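Isoprenyl transferase (Helicobacter pylori, PDB 2D2R) probably condenses isopentenyl diphosphate with allylic pyrophosphates in a magnesium-dependent reaction, as an undecaprenyl pyrophosphate synthase working as a homodimer. Local coordinates at residues Asn147-Ala152 with Asn176-Arg181; Cys62-Ala67 with Thr136-Leu141; Asn102-Ala107 with Asn127-Phe132; Leu141-Lys146 with Asn200-Gln205. All coordinates share one frame; numbering follows the deposited sequence.

Contact 1 of 4, residues Asn147-Ala152 with Asn176-Arg181; sequences NELSRA and NRLDTR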
# COMPACT_ATOMS: atom_id res chain seq x y z
N ASN A 147 0.55 -1.21 -12.77
CA ASN A 147 0.69 -1.93 -14.03
C ASN A 147 0.35 -3.40 -13.84
O ASN A 147 -0.32 -3.98 -14.67
CB ASN A 147 2.15 -1.80 -14.58
CG ASN A 147 2.39 -2.71 -15.81
OD1 ASN A 147 2.02 -2.37 -16.92
ND2 ASN A 147 2.95 -3.84 -15.59
N GLU A 148 0.81 -4.02 -12.77
CA GLU A 148 0.48 -5.43 -12.54
C GLU A 148 -1.05 -5.61 -12.50
O GLU A 148 -1.59 -6.54 -13.09
CB GLU A 148 1.08 -5.96 -11.25
CG GLU A 148 0.81 -7.47 -10.98
CD GLU A 148 1.20 -7.90 -9.56
OE1 GLU A 148 1.31 -7.02 -8.64
OE2 GLU A 148 1.41 -9.12 -9.36
N LEU A 149 -1.75 -4.73 -11.79
CA LEU A 149 -3.20 -4.84 -11.71
C LEU A 149 -3.85 -4.62 -13.07
O LEU A 149 -4.88 -5.25 -13.40
CB LEU A 149 -3.75 -3.86 -10.66
CG LEU A 149 -3.50 -4.41 -9.24
CD1 LEU A 149 -3.51 -3.26 -8.17
CD2 LEU A 149 -4.61 -5.48 -8.91
N SER A 150 -3.27 -3.71 -13.86
CA SER A 150 -3.79 -3.43 -15.19
C SER A 150 -3.66 -4.67 -16.04
O SER A 150 -4.53 -4.96 -16.83
CB SER A 150 -2.97 -2.32 -15.86
OG SER A 150 -3.19 -1.10 -15.18
N ARG A 151 -2.53 -5.37 -15.93
CA ARG A 151 -2.32 -6.57 -16.73
C ARG A 151 -3.23 -7.68 -16.23
O ARG A 151 -3.70 -8.51 -17.01
CB ARG A 151 -0.84 -6.99 -16.69
CG ARG A 151 0.05 -6.03 -17.48
CD ARG A 151 1.54 -6.51 -17.55
NE ARG A 151 2.30 -6.31 -16.30
CZ ARG A 151 2.59 -7.27 -15.42
NH1 ARG A 151 2.19 -8.50 -15.63
NH2 ARG A 151 3.26 -7.00 -14.29
N ALA A 152 -3.53 -7.68 -14.93
CA ALA A 152 -4.41 -8.71 -14.38
C ALA A 152 -5.79 -8.49 -14.99
O ALA A 152 -6.48 -9.45 -15.34
CB ALA A 152 -4.48 -8.58 -12.87
N ASN A 176 -5.70 -14.31 -8.42
CA ASN A 176 -5.14 -15.44 -9.17
C ASN A 176 -4.66 -15.14 -10.57
O ASN A 176 -4.15 -16.02 -11.26
CB ASN A 176 -6.17 -16.58 -8.92
CG ASN A 176 -6.08 -17.04 -7.44
OD1 ASN A 176 -6.94 -16.73 -6.47
ND2 ASN A 176 -4.93 -17.69 -7.16
N ARG A 177 -4.74 -13.86 -10.98
CA ARG A 177 -4.22 -13.44 -12.28
C ARG A 177 -3.04 -12.47 -12.08
O ARG A 177 -2.46 -12.02 -13.09
CB ARG A 177 -5.25 -12.68 -13.13
CG ARG A 177 -6.53 -13.37 -13.51
CD ARG A 177 -6.26 -14.66 -14.29
NE ARG A 177 -7.53 -15.37 -14.57
CZ ARG A 177 -8.21 -15.28 -15.70
NH1 ARG A 177 -7.76 -14.52 -16.70
NH2 ARG A 177 -9.36 -15.94 -15.82
N LEU A 178 -2.71 -12.10 -10.82
CA LEU A 178 -1.58 -11.19 -10.55
C LEU A 178 -0.31 -12.00 -10.76
O LEU A 178 -0.37 -13.22 -10.72
CB LEU A 178 -1.63 -10.71 -9.09
CG LEU A 178 -2.79 -9.68 -8.92
CD1 LEU A 178 -3.00 -9.35 -7.49
CD2 LEU A 178 -2.43 -8.39 -9.70
N ASP A 179 0.82 -11.34 -11.01
CA ASP A 179 2.13 -12.04 -11.22
C ASP A 179 2.45 -12.93 -10.02
O ASP A 179 3.15 -13.93 -10.12
CB ASP A 179 3.26 -11.00 -11.34
CG ASP A 179 3.14 -10.11 -12.55
OD1 ASP A 179 4.00 -9.20 -12.69
OD2 ASP A 179 2.21 -10.27 -13.38
N THR A 180 1.94 -12.56 -8.85
CA THR A 180 2.19 -13.26 -7.58
C THR A 180 1.20 -14.39 -7.28
O THR A 180 1.17 -14.90 -6.17
CB THR A 180 2.07 -12.26 -6.39
OG1 THR A 180 0.83 -11.56 -6.54
CG2 THR A 180 3.19 -11.22 -6.42
N ARG A 181 0.37 -14.76 -8.23
CA ARG A 181 -0.60 -15.80 -7.95
C ARG A 181 0.07 -17.00 -7.24
O ARG A 181 1.23 -17.36 -7.54
CB ARG A 181 -1.27 -16.23 -9.25
CG ARG A 181 -0.34 -16.87 -10.25
CD ARG A 181 -1.10 -16.99 -11.55
NE ARG A 181 -1.98 -18.17 -11.59
CZ ARG A 181 -1.56 -19.43 -11.80
NH1 ARG A 181 -0.27 -19.69 -11.99
NH2 ARG A 181 -2.44 -20.43 -11.83
O HOH W 1 -0.53 -9.29 -13.55
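Ala152 and Arg177 bring the two backbones closest, with their CA atoms 5.2 Å apart, where helix 145-158 passes the loop before strand 188-191. The loop folds into a type I beta turn from Leu178 to Arg181. In this cis-prenyltransferase fold the contact ties the turn to one side of the helix.

A salt bridge carries the polar part. Arg151 meets Asp179 end-on with two nitrogens, one to each carboxylate oxygen. NH1 of Arg151 reaches the syn lone pair of OD2 of Asp179 at 2.9 Å. The guanidinium and carboxylate planes are 30° apart, so the pair is somewhat twisted. The arginine chain bends at chi3 (-76°), which brings its end round to the acid. Asp179 OD1 also accepts from Gly109 N.

Glu148 and Asp179 run alongside each other head to tail. OE2 of Glu148 takes a weak bond from Asp179 N (2.8 Å), while OE1 is held by Tyr143 and Gln205. The two acids are close, and Arg151 probably offsets some of their repulsion.

Next to the charged groups, CD2 of Leu178 lies 3.6 Å from CG of Glu148. The same methyl touches Leu149 and Ala152. Trp204 of the same chain adds to this apolar patch, and Trp204 of the second subunit packs on Leu149. A water lies between the segments, 3.0 Å from Glu148 O and 2.9 Å from Asp179 OD2.

Contact 2 of 4, residues Cys62-Ala67 with Thr136-Leu141; sequences CLTLYA and TQVLAL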
# COMPACT_ATOMS: atom_id res chain seq x y z
N CYS A 62 8.87 -17.12 1.43
CA CYS A 62 8.94 -16.25 0.26
C CYS A 62 9.61 -14.91 0.58
O CYS A 62 9.37 -14.32 1.62
CB CYS A 62 7.52 -16.00 -0.29
SG CYS A 62 7.48 -15.29 -1.90
N LEU A 63 10.44 -14.42 -0.33
CA LEU A 63 11.13 -13.17 -0.16
C LEU A 63 10.98 -12.48 -1.51
O LEU A 63 11.36 -13.06 -2.54
CB LEU A 63 12.63 -13.43 0.13
CG LEU A 63 13.52 -12.19 0.28
CD1 LEU A 63 13.07 -11.44 1.57
CD2 LEU A 63 15.04 -12.57 0.36
N THR A 64 10.40 -11.28 -1.53
CA THR A 64 10.21 -10.56 -2.76
C THR A 64 11.02 -9.26 -2.64
O THR A 64 10.85 -8.52 -1.66
CB THR A 64 8.74 -10.24 -2.99
OG1 THR A 64 8.00 -11.45 -3.05
CG2 THR A 64 8.57 -9.51 -4.29
N LEU A 65 11.85 -8.97 -3.64
CA LEU A 65 12.74 -7.81 -3.62
C LEU A 65 12.44 -6.87 -4.77
O LEU A 65 12.26 -7.28 -5.92
CB LEU A 65 14.22 -8.30 -3.67
CG LEU A 65 14.68 -9.17 -2.49
CD1 LEU A 65 16.07 -9.70 -2.72
CD2 LEU A 65 14.68 -8.35 -1.18
N TYR A 66 12.36 -5.58 -4.45
CA TYR A 66 12.01 -4.65 -5.50
C TYR A 66 13.28 -4.31 -6.27
O TYR A 66 13.98 -3.34 -5.96
CB TYR A 66 11.34 -3.44 -4.88
CG TYR A 66 10.59 -2.55 -5.81
CD1 TYR A 66 10.35 -2.90 -7.13
CD2 TYR A 66 10.11 -1.34 -5.36
CE1 TYR A 66 9.65 -2.07 -7.99
CE2 TYR A 66 9.41 -0.48 -6.20
CZ TYR A 66 9.17 -0.85 -7.52
OH TYR A 66 8.42 -0.02 -8.32
N ALA A 67 13.57 -5.14 -7.28
CA ALA A 67 14.78 -4.99 -8.11
C ALA A 67 14.78 -3.67 -8.81
O ALA A 67 15.73 -2.90 -8.68
CB ALA A 67 14.88 -6.11 -9.13
N THR A 136 11.05 -19.48 -1.81
CA THR A 136 11.04 -18.82 -3.10
C THR A 136 11.59 -17.39 -2.99
O THR A 136 11.30 -16.66 -2.01
CB THR A 136 9.64 -18.68 -3.69
OG1 THR A 136 9.04 -19.96 -3.91
CG2 THR A 136 9.72 -17.90 -5.03
N GLN A 137 12.38 -17.00 -3.97
CA GLN A 137 12.90 -15.63 -4.03
C GLN A 137 12.25 -15.08 -5.27
O GLN A 137 12.35 -15.68 -6.34
CB GLN A 137 14.43 -15.56 -4.18
CG GLN A 137 14.95 -14.11 -4.16
CD GLN A 137 16.13 -13.86 -5.10
OE1 GLN A 137 16.04 -14.03 -6.32
NE2 GLN A 137 17.25 -13.47 -4.51
N VAL A 138 11.57 -13.95 -5.12
CA VAL A 138 10.89 -13.29 -6.21
C VAL A 138 11.59 -11.97 -6.48
O VAL A 138 11.87 -11.22 -5.53
CB VAL A 138 9.40 -13.01 -5.86
CG1 VAL A 138 8.66 -12.47 -7.09
CG2 VAL A 138 8.73 -14.29 -5.29
N LEU A 139 11.93 -11.72 -7.75
CA LEU A 139 12.53 -10.43 -8.10
C LEU A 139 11.53 -9.65 -8.93
O LEU A 139 10.98 -10.13 -9.95
CB LEU A 139 13.88 -10.55 -8.86
CG LEU A 139 15.12 -11.12 -8.10
CD1 LEU A 139 16.39 -11.01 -9.03
CD2 LEU A 139 15.35 -10.41 -6.81
N ALA A 140 11.28 -8.43 -8.47
CA ALA A 140 10.39 -7.52 -9.16
C ALA A 140 11.24 -6.81 -10.21
O ALA A 140 12.11 -6.04 -9.86
CB ALA A 140 9.83 -6.50 -8.17
N LEU A 141 10.96 -7.08 -11.47
CA LEU A 141 11.70 -6.51 -12.58
C LEU A 141 10.83 -5.73 -13.51
O LEU A 141 9.87 -6.26 -14.07
CB LEU A 141 12.39 -7.66 -13.34
CG LEU A 141 13.33 -8.49 -12.46
CD1 LEU A 141 13.67 -9.83 -13.19
CD2 LEU A 141 14.63 -7.70 -12.19
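Four backbone hydrogen bonds join Leu63 and Leu65 to the strand 136-140. Leu63 N donates to Thr136 O, and Leu63 O accepts from Val138 N at 2.7 Å, an almost straight bond (171°). Leu65 repeats the pattern: its N donates to Val138 O at 2.9 Å and its O accepts from Ala140 N at 3.0 Å. Each of these two leucines thus uses both its N-H and its C=O on the same neighbour, as in a regular parallel sheet. The short strand axes run 17° from parallel. CA-H...O contacts share these carbonyl oxygens, among them Thr64 CA to Val138 O.

Side chains alternate between the two faces. On one face Thr64 and Val138 run alongside each other in the same direction. OG1 of Thr64 is 3.5 Å from CB of Val138, and its polar partner is His18. With CG2 of Val138 anti to the carbonyl carbon, that methyl reaches SG of Cys62 at 3.7 Å. Farther along this face, the Tyr66 ring meets the methyl of Ala140 obliquely, CD1 to CB 3.8 Å. On the other face, CB of Leu65 touches CD2 of Leu139.

Tyr66 approaches Ser199, a probable substrate-binding residue, and stacks on Phe201. Strand 18-22 pairs with the other edge of 62-66, and strand 104-108 pairs with the other edge of 136-140, so both strands are interior to the sheet. Helix 37-56 packs on the Leu63, Leu65 and Gln137 face.

Contact 3 of 4, residues Asn102-Ala107 with Asn127-Phe132; sequences NIRFRA and NDTRHF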
# COMPACT_ATOMS: atom_id res chain seq x y z
N ASN A 102 18.95 -24.39 -2.68
CA ASN A 102 17.57 -24.82 -2.80
C ASN A 102 16.64 -23.60 -2.70
O ASN A 102 15.90 -23.44 -1.72
CB ASN A 102 17.22 -25.82 -1.70
CG ASN A 102 17.63 -27.24 -2.03
OD1 ASN A 102 17.30 -28.18 -1.29
ND2 ASN A 102 18.36 -27.42 -3.15
N ILE A 103 16.69 -22.76 -3.73
CA ILE A 103 15.91 -21.54 -3.81
C ILE A 103 15.20 -21.42 -5.14
O ILE A 103 15.82 -21.28 -6.18
CB ILE A 103 16.81 -20.29 -3.61
CG1 ILE A 103 17.41 -20.31 -2.21
CG2 ILE A 103 16.01 -18.98 -3.92
CD1 ILE A 103 18.08 -19.00 -1.79
N ARG A 104 13.87 -21.47 -5.12
CA ARG A 104 13.11 -21.34 -6.36
C ARG A 104 13.14 -19.89 -6.85
O ARG A 104 13.05 -18.98 -6.04
CB ARG A 104 11.68 -21.77 -6.12
CG ARG A 104 10.88 -21.66 -7.35
CD ARG A 104 9.53 -22.27 -7.17
NE ARG A 104 8.87 -22.19 -8.45
CZ ARG A 104 7.63 -22.63 -8.68
NH1 ARG A 104 6.90 -23.18 -7.70
NH2 ARG A 104 7.15 -22.52 -9.91
N PHE A 105 13.22 -19.69 -8.17
CA PHE A 105 13.27 -18.35 -8.71
C PHE A 105 12.02 -17.89 -9.43
O PHE A 105 11.45 -18.59 -10.24
CB PHE A 105 14.46 -18.20 -9.66
CG PHE A 105 14.48 -16.90 -10.42
CD1 PHE A 105 14.81 -15.70 -9.78
CD2 PHE A 105 14.16 -16.87 -11.77
CE1 PHE A 105 14.80 -14.50 -10.48
CE2 PHE A 105 14.15 -15.67 -12.49
CZ PHE A 105 14.48 -14.48 -11.83
N ARG A 106 11.57 -16.68 -9.14
CA ARG A 106 10.41 -16.17 -9.82
C ARG A 106 10.58 -14.69 -10.11
O ARG A 106 11.13 -13.97 -9.29
CB ARG A 106 9.17 -16.41 -8.97
CG ARG A 106 7.85 -16.33 -9.72
CD ARG A 106 6.79 -17.26 -9.05
NE ARG A 106 5.45 -16.74 -9.29
CZ ARG A 106 4.34 -17.28 -8.80
NH1 ARG A 106 4.39 -18.37 -8.05
NH2 ARG A 106 3.17 -16.70 -9.05
N ALA A 107 10.20 -14.26 -11.31
CA ALA A 107 10.24 -12.86 -11.71
C ALA A 107 8.80 -12.33 -11.81
O ALA A 107 7.90 -13.07 -12.25
CB ALA A 107 10.89 -12.72 -13.09
N ASN A 127 12.12 -22.12 -15.00
CA ASN A 127 11.96 -23.54 -15.34
C ASN A 127 12.88 -24.37 -14.46
O ASN A 127 12.44 -25.25 -13.71
CB ASN A 127 12.35 -23.79 -16.81
CG ASN A 127 11.13 -23.86 -17.76
OD1 ASN A 127 10.57 -22.84 -18.16
ND2 ASN A 127 10.73 -25.08 -18.11
N ASP A 128 14.17 -24.05 -14.52
CA ASP A 128 15.20 -24.77 -13.79
C ASP A 128 15.08 -24.87 -12.28
O ASP A 128 15.60 -25.81 -11.68
CB ASP A 128 16.55 -24.15 -14.13
CG ASP A 128 17.00 -24.49 -15.54
OD1 ASP A 128 16.15 -24.70 -16.43
OD2 ASP A 128 18.24 -24.53 -15.75
N THR A 129 14.41 -23.90 -11.67
CA THR A 129 14.29 -23.88 -10.23
C THR A 129 12.90 -24.21 -9.71
O THR A 129 12.71 -24.34 -8.51
CB THR A 129 14.68 -22.49 -9.72
OG1 THR A 129 13.67 -21.56 -10.13
CG2 THR A 129 16.01 -22.06 -10.33
N ARG A 130 11.95 -24.35 -10.62
CA ARG A 130 10.55 -24.63 -10.27
C ARG A 130 10.40 -25.87 -9.43
O ARG A 130 9.30 -26.23 -9.07
CB ARG A 130 9.71 -24.86 -11.53
CG ARG A 130 10.06 -26.17 -12.23
CD ARG A 130 8.88 -26.74 -13.01
NE ARG A 130 8.49 -25.88 -14.13
CZ ARG A 130 9.13 -25.83 -15.30
NH1 ARG A 130 10.20 -26.59 -15.50
NH2 ARG A 130 8.69 -25.02 -16.26
N HIS A 131 11.52 -26.52 -9.14
CA HIS A 131 11.52 -27.74 -8.38
C HIS A 131 11.51 -27.55 -6.90
O HIS A 131 10.96 -28.36 -6.15
CB HIS A 131 12.74 -28.57 -8.75
CG HIS A 131 12.66 -29.14 -10.13
ND1 HIS A 131 11.56 -29.85 -10.58
CD2 HIS A 131 13.56 -29.15 -11.14
CE1 HIS A 131 11.79 -30.28 -11.81
NE2 HIS A 131 13.00 -29.87 -12.17
N PHE A 132 12.14 -26.47 -6.47
CA PHE A 132 12.21 -26.18 -5.05
C PHE A 132 10.86 -25.64 -4.58
O PHE A 132 10.29 -24.73 -5.19
CB PHE A 132 13.37 -25.23 -4.82
CG PHE A 132 14.65 -25.69 -5.48
CD1 PHE A 132 14.75 -26.97 -6.04
CD2 PHE A 132 15.75 -24.84 -5.56
CE1 PHE A 132 15.92 -27.40 -6.66
CE2 PHE A 132 16.93 -25.27 -6.18
CZ PHE A 132 17.01 -26.55 -6.74
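Arg104 and Thr129 meet where the N-terminal part of strand 104-108 passes the end of helix 116-129, within the beta-alpha-beta unit that continues into strand 136-140. After the helix the chain makes a type I beta turn from Thr129 to Phe132, and Arg104 stretches across it.

CB of Arg104 starts near two turn carbonyls, 3.4 Å from Phe132 O. CG lies 3.4 Å from Thr129 O, the carbonyl of the first residue of the turn. CD returns to Phe132 O at 3.2 Å, a carbonyl oxygen buried here with no hydrogen-bond partner in the model. NE comes 3.5 Å from CA of Arg130, and NH2 reaches CB of that residue. The chain is fully extended (chi1 180°), which carries the guanidinium over the turn. One of its faces lies over Arg130 O.

Beside this, Phe132 turns its ring toward the chain at Asn102 and Ile103. The amide nitrogen ND2 of Asn102 sits over one face of the ring, offset toward the rim, with the amide and ring planes 46° apart.

Thr129 ties the helix end to the strand. Its OG1, also bonded to Leu125 O, accepts from Phe105 N at 2.7 Å with an N-H...O angle of 163°.

Contact 4 of 4, residues Leu141-Lys146 with Asn200-Gln205; sequences LNYGSK and NFLLWQ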
# COMPACT_ATOMS: atom_id res chain seq x y z
N LEU A 141 10.96 -7.08 -11.47
CA LEU A 141 11.70 -6.51 -12.58
C LEU A 141 10.83 -5.73 -13.51
O LEU A 141 9.87 -6.26 -14.07
CB LEU A 141 12.39 -7.66 -13.34
CG LEU A 141 13.33 -8.49 -12.46
CD1 LEU A 141 13.67 -9.83 -13.19
CD2 LEU A 141 14.63 -7.70 -12.19
N ASN A 142 11.17 -4.46 -13.72
CA ASN A 142 10.34 -3.57 -14.54
C ASN A 142 8.93 -3.72 -13.95
O ASN A 142 7.94 -3.86 -14.65
CB ASN A 142 10.29 -4.00 -16.01
CG ASN A 142 9.57 -3.04 -16.87
OD1 ASN A 142 9.55 -1.82 -16.61
ND2 ASN A 142 8.96 -3.56 -17.94
N TYR A 143 8.89 -3.67 -12.63
CA TYR A 143 7.64 -3.87 -11.87
C TYR A 143 6.95 -2.63 -11.35
O TYR A 143 7.60 -1.72 -10.81
CB TYR A 143 7.92 -4.77 -10.66
CG TYR A 143 6.68 -5.02 -9.83
CD1 TYR A 143 5.81 -6.09 -10.11
CD2 TYR A 143 6.31 -4.12 -8.82
CE1 TYR A 143 4.57 -6.24 -9.39
CE2 TYR A 143 5.10 -4.27 -8.11
CZ TYR A 143 4.23 -5.31 -8.39
OH TYR A 143 3.02 -5.38 -7.68
N GLY A 144 5.61 -2.63 -11.46
CA GLY A 144 4.83 -1.54 -10.91
C GLY A 144 3.51 -2.17 -10.52
O GLY A 144 2.98 -2.93 -11.29
N SER A 145 2.98 -1.85 -9.33
CA SER A 145 1.72 -2.43 -8.89
C SER A 145 0.53 -2.03 -9.72
O SER A 145 -0.29 -2.86 -10.09
CB SER A 145 1.56 -2.06 -7.39
OG SER A 145 0.56 -2.79 -6.82
N LYS A 146 0.39 -0.74 -10.05
CA LYS A 146 -0.72 -0.37 -10.88
C LYS A 146 -0.65 -1.08 -12.21
O LYS A 146 -1.67 -1.50 -12.74
CB LYS A 146 -0.78 1.13 -11.12
CG LYS A 146 -1.19 1.86 -9.90
CD LYS A 146 -1.35 3.36 -10.24
CE LYS A 146 -1.89 4.12 -8.98
NZ LYS A 146 -2.18 5.52 -9.36
N ASN A 200 4.47 2.21 -5.22
CA ASN A 200 3.81 1.36 -6.23
C ASN A 200 4.33 -0.10 -6.25
O ASN A 200 4.52 -0.69 -7.29
CB ASN A 200 4.04 2.05 -7.57
CG ASN A 200 3.14 1.57 -8.66
OD1 ASN A 200 2.02 1.11 -8.43
ND2 ASN A 200 3.64 1.63 -9.90
N PHE A 201 4.61 -0.62 -5.07
CA PHE A 201 5.12 -1.96 -4.90
C PHE A 201 4.20 -2.85 -4.09
O PHE A 201 3.92 -2.59 -2.89
CB PHE A 201 6.49 -1.85 -4.21
CG PHE A 201 7.20 -3.17 -3.93
CD1 PHE A 201 7.52 -4.04 -4.97
CD2 PHE A 201 7.59 -3.51 -2.64
CE1 PHE A 201 8.25 -5.25 -4.71
CE2 PHE A 201 8.31 -4.70 -2.37
CZ PHE A 201 8.64 -5.57 -3.42
N LEU A 202 3.72 -3.91 -4.73
CA LEU A 202 2.90 -4.93 -4.08
C LEU A 202 1.79 -4.29 -3.24
O LEU A 202 1.56 -4.68 -2.10
CB LEU A 202 3.78 -5.80 -3.15
CG LEU A 202 4.92 -6.59 -3.85
CD1 LEU A 202 5.70 -7.47 -2.80
CD2 LEU A 202 4.28 -7.45 -4.89
N LEU A 203 1.06 -3.36 -3.84
CA LEU A 203 -0.01 -2.65 -3.10
C LEU A 203 -1.12 -3.63 -2.66
O LEU A 203 -1.52 -3.69 -1.50
CB LEU A 203 -0.55 -1.55 -3.98
CG LEU A 203 0.49 -0.51 -4.46
CD1 LEU A 203 -0.13 0.50 -5.48
CD2 LEU A 203 0.95 0.27 -3.27
N TRP A 204 -1.56 -4.44 -3.60
CA TRP A 204 -2.60 -5.41 -3.34
C TRP A 204 -2.14 -6.46 -2.37
O TRP A 204 -2.85 -6.75 -1.42
CB TRP A 204 -3.02 -6.05 -4.66
CG TRP A 204 -4.06 -7.15 -4.52
CD1 TRP A 204 -3.86 -8.46 -4.07
CD2 TRP A 204 -5.42 -7.08 -4.91
NE1 TRP A 204 -5.02 -9.18 -4.17
CE2 TRP A 204 -5.99 -8.36 -4.70
CE3 TRP A 204 -6.23 -6.06 -5.44
CZ2 TRP A 204 -7.33 -8.63 -4.99
CZ3 TRP A 204 -7.54 -6.33 -5.73
CH2 TRP A 204 -8.08 -7.61 -5.51
N GLN A 205 -0.94 -7.00 -2.58
CA GLN A 205 -0.45 -8.09 -1.75
C GLN A 205 -0.04 -7.72 -0.34
O GLN A 205 0.06 -8.57 0.49
CB GLN A 205 0.75 -8.81 -2.45
CG GLN A 205 0.35 -9.27 -3.88
CD GLN A 205 0.56 -8.24 -5.02
OE1 GLN A 205 0.53 -7.02 -4.81
NE2 GLN A 205 0.72 -8.76 -6.28
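Ser145 and Asn200 bring the start of helix 145-158 against the loop between strands 188-191 and 210-213. Gly144 holds the N-cap position. A glycine has no side chain to cap the helix with, and atoms of Asn200 accept from the first two N-H groups after it.

Ser145 N donates to the backbone O of Asn200 at 2.8 Å, from above the carbonyl plane. Lys146 N donates to OD1 of the same residue at 3.0 Å, tilted 18° from the amide plane. CG of Asn200 is anti to its own backbone N (chi1 -164°), which brings the amide to the helix start. OD1 also takes a weak bond from Ser207 of the second subunit.

The serine hydroxyl serves the loop in return. OG of Ser145 accepts from Leu203 N at 3.1 Å, and CG of Leu203 packs against the same oxygen at 3.3 Å.

Tyr143 crosses Phe201 and Leu202 at about a right angle. Its OH accepts a weak bond from Leu202 N, with Glu148 as its stronger partner, and NE2 of Gln205 bonds to Thr180 OG1.

At the dimer interface, Lys146 makes a cation-pi contact with Trp204 of the second subunit; within the chain, Leu203 touches Leu198, a probable substrate-binding residue. Between the aromatic groups, CE2 of Tyr143 comes to 4.0 Å from CD1 of Phe201.

In the fold
Contact 2 pairs two strands of the six-stranded parallel sheet; contact 3 joins its edge strand to the end of helix 116-129. Contact 3 is nested in the chain loop that contact 2 closes, and their centres are about 12 Å apart. Contact 2 lies near the centre of the chain. It shares Leu141 with contact 4, which follows where strand 136-140 leads into helix 145-158. Contact 1 is nested inside the loop closed by contact 4, about 9 Å away between centres, on the same helix. Both touch the second subunit. Arg106 of contact 3 bonds to the turn of contact 1. The series thus runs from the sheet edge through its middle to the dimer interface, and contacts 2 and 4 lie close to probable substrate-binding residues.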